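Local structure of threonine phosphate decarboxylase-like enzyme (Sulfurospirillum multivorans, 6OUX) at residues Val90-Leu95 / Glu100-Gly105. The protein catalyses the pyridoxal phosphate-dependent decarboxylation of L-serine O-phosphate to ethanolamine O-phosphate, a building block of norcobamides. Residues are numbered along the deposited sequence; the frame is centred on the assembly and turned at random.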
loop_
_atom_site.group_PDB
_atom_site.type_symbol
_atom_site.label_atom_id
_atom_site.label_comp_id
_atom_site.label_asym_id
_atom_site.label_seq_id
_atom_site.Cartn_x
_atom_site.Cartn_y
_atom_site.Cartn_z
ATOM N N VAL A 90 -8.156 -8.113 14.680
ATOM C CA VAL A 90 -6.931 -8.018 15.457
ATOM C C VAL A 90 -6.926 -6.703 16.225
ATOM O O VAL A 90 -6.634 -6.693 17.398
ATOM C CB VAL A 90 -5.679 -8.211 14.595
ATOM C CG1 VAL A 90 -4.422 -7.989 15.401
ATOM C CG2 VAL A 90 -5.659 -9.620 14.012
ATOM N N MET A 91 -7.221 -5.598 15.551
ATOM C CA MET A 91 -7.201 -4.255 16.165
ATOM C C MET A 91 -8.296 -4.095 17.280
ATOM O O MET A 91 -8.075 -3.431 18.294
ATOM C CB MET A 91 -7.277 -3.160 15.069
ATOM C CG MET A 91 -6.090 -3.055 14.057
ATOM S SD MET A 91 -4.566 -2.586 14.916
ATOM C CE MET A 91 -4.880 -0.854 15.027
ATOM N N ALA A 92 -9.443 -4.774 17.138
ATOM C CA ALA A 92 -10.557 -4.608 18.097
ATOM C C ALA A 92 -10.235 -4.918 19.565
ATOM O O ALA A 92 -10.660 -4.192 20.462
ATOM C CB ALA A 92 -11.762 -5.409 17.662
ATOM N N GLU A 93 -9.516 -6.006 19.770
ATOM C CA GLU A 93 -8.940 -6.378 21.043
ATOM C C GLU A 93 -8.295 -5.169 21.717
ATOM O O GLU A 93 -8.841 -4.636 22.711
ATOM C CB GLU A 93 -7.900 -7.492 20.794
ATOM C CG GLU A 93 -6.973 -7.842 21.956
ATOM C CD GLU A 93 -5.894 -8.820 21.526
ATOM O OE1 GLU A 93 -6.102 -10.052 21.681
ATOM O OE2 GLU A 93 -4.848 -8.348 21.004
ATOM N N SER A 94 -7.180 -4.693 21.156
ATOM C CA SER A 94 -6.404 -3.662 21.844
ATOM C C SER A 94 -6.990 -2.271 21.773
ATOM O O SER A 94 -6.687 -1.469 22.640
ATOM C CB SER A 94 -4.962 -3.642 21.383
ATOM O OG SER A 94 -4.879 -3.377 20.019
ATOM N N LEU A 95 -7.796 -1.969 20.759
ATOM C CA LEU A 95 -8.457 -0.666 20.693
ATOM C C LEU A 95 -9.735 -0.551 21.563
ATOM O O LEU A 95 -10.077 0.562 21.962
ATOM C CB LEU A 95 -8.763 -0.250 19.272
ATOM C CG LEU A 95 -7.743 0.516 18.424
ATOM C CD1 LEU A 95 -6.336 -0.025 18.450
ATOM C CD2 LEU A 95 -8.220 0.534 16.987
ATOM N N GLU A 100 -15.968 -3.613 13.160
ATOM C CA GLU A 100 -16.540 -3.029 11.932
ATOM C C GLU A 100 -16.431 -1.480 11.953
ATOM O O GLU A 100 -16.717 -0.842 10.978
ATOM C CB GLU A 100 -18.025 -3.462 11.738
ATOM C CG GLU A 100 -18.343 -4.992 11.647
ATOM C CD GLU A 100 -18.002 -5.826 12.850
ATOM O OE1 GLU A 100 -18.089 -5.335 14.030
ATOM O OE2 GLU A 100 -17.615 -7.011 12.652
ATOM N N ASN A 101 -16.099 -0.881 13.094
ATOM C CA ASN A 101 -15.781 0.572 13.161
ATOM C C ASN A 101 -14.282 0.927 12.826
ATOM O O ASN A 101 -13.925 2.101 12.773
ATOM C CB ASN A 101 -16.106 1.157 14.555
ATOM C CG ASN A 101 -17.580 1.317 14.804
ATOM O OD1 ASN A 101 -18.154 0.726 15.688
ATOM N ND2 ASN A 101 -18.185 2.107 14.038
ATOM N N ILE A 102 -13.448 -0.075 12.546
ATOM C CA ILE A 102 -12.013 0.097 12.210
ATOM C C ILE A 102 -11.742 -0.050 10.709
ATOM O O ILE A 102 -12.157 -1.030 10.143
ATOM C CB ILE A 102 -11.134 -0.918 12.955
ATOM C CG1 ILE A 102 -11.450 -0.904 14.439
ATOM C CG2 ILE A 102 -9.643 -0.596 12.712
ATOM C CD1 ILE A 102 -10.790 -1.978 15.305
ATOM N N PHE A 103 -11.097 0.956 10.099
ATOM C CA PHE A 103 -10.603 0.917 8.754
ATOM C C PHE A 103 -9.043 0.877 8.819
ATOM O O PHE A 103 -8.393 1.756 9.443
ATOM C CB PHE A 103 -11.131 2.125 7.930
ATOM C CG PHE A 103 -10.622 2.151 6.528
ATOM C CD1 PHE A 103 -9.371 2.707 6.234
ATOM C CD2 PHE A 103 -11.341 1.553 5.484
ATOM C CE1 PHE A 103 -8.859 2.705 4.958
ATOM C CE2 PHE A 103 -10.842 1.577 4.176
ATOM C CZ PHE A 103 -9.618 2.160 3.904
ATOM N N ILE A 104 -8.454 -0.090 8.136
ATOM C CA ILE A 104 -6.982 -0.274 8.107
ATOM C C ILE A 104 -6.477 0.099 6.710
ATOM O O ILE A 104 -6.986 -0.436 5.729
ATOM C CB ILE A 104 -6.540 -1.731 8.340
ATOM C CG1 ILE A 104 -7.298 -2.436 9.484
ATOM C CG2 ILE A 104 -5.006 -1.768 8.482
ATOM C CD1 ILE A 104 -6.832 -2.089 10.846
ATOM N N GLY A 105 -5.529 1.035 6.608
ATOM C CA GLY A 105 -4.920 1.416 5.315
ATOM C C GLY A 105 -3.416 1.736 5.470
ATOM O O GLY A 105 -2.766 1.283 6.432
#
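Ile102 sends its CD1 methyl end-on into the flank of the helix that carries Met91, Ala92 and Leu95. Ile102 CG1 lies beside the backbone N and the chain then runs extended (chi2 173°), which carries its end to the helix. There Ile102 CD1 lies 3.7 Å from Met91 CB. It also rests against the helix backbone, with Ile102 CD1 3.6 Å from Ala92 N. Ala92 CB borders Ile102 CD1 at 4.3 Å. One turn on from Met91, Leu95 slants across Ile102 and brings Leu95 CD2 to 4.0 Å from Ile102 CD1. Two residues along the strand, on the same face, Ile104 is folded differently: chi2 of -79° turns Ile104 CD1 along the strand toward Ile102, where it meets Met91 CG at 3.4 Å, tighter than a usual carbon-carbon contact. Met91 therefore touches Ile102 through CB and Ile104 through CG. The axes of helix 90-95 and strand 102-105 pass 9.8 Å apart at 120°. The strand edges the seven-stranded mixed sheet of the large domain of fold type I PLP-dependent enzymes, pairing antiparallel with strand 254-257, whose Tyr255 and Leu257 extend the apolar patch. Away from the substrate-binding residues, and with no hydrogen bond between the two segments, their fit depends on the shape of aliphatic side chains around the Ile102 methyl; a polar link between helix and strand comes from Gln88 NE2 to Ile102 O.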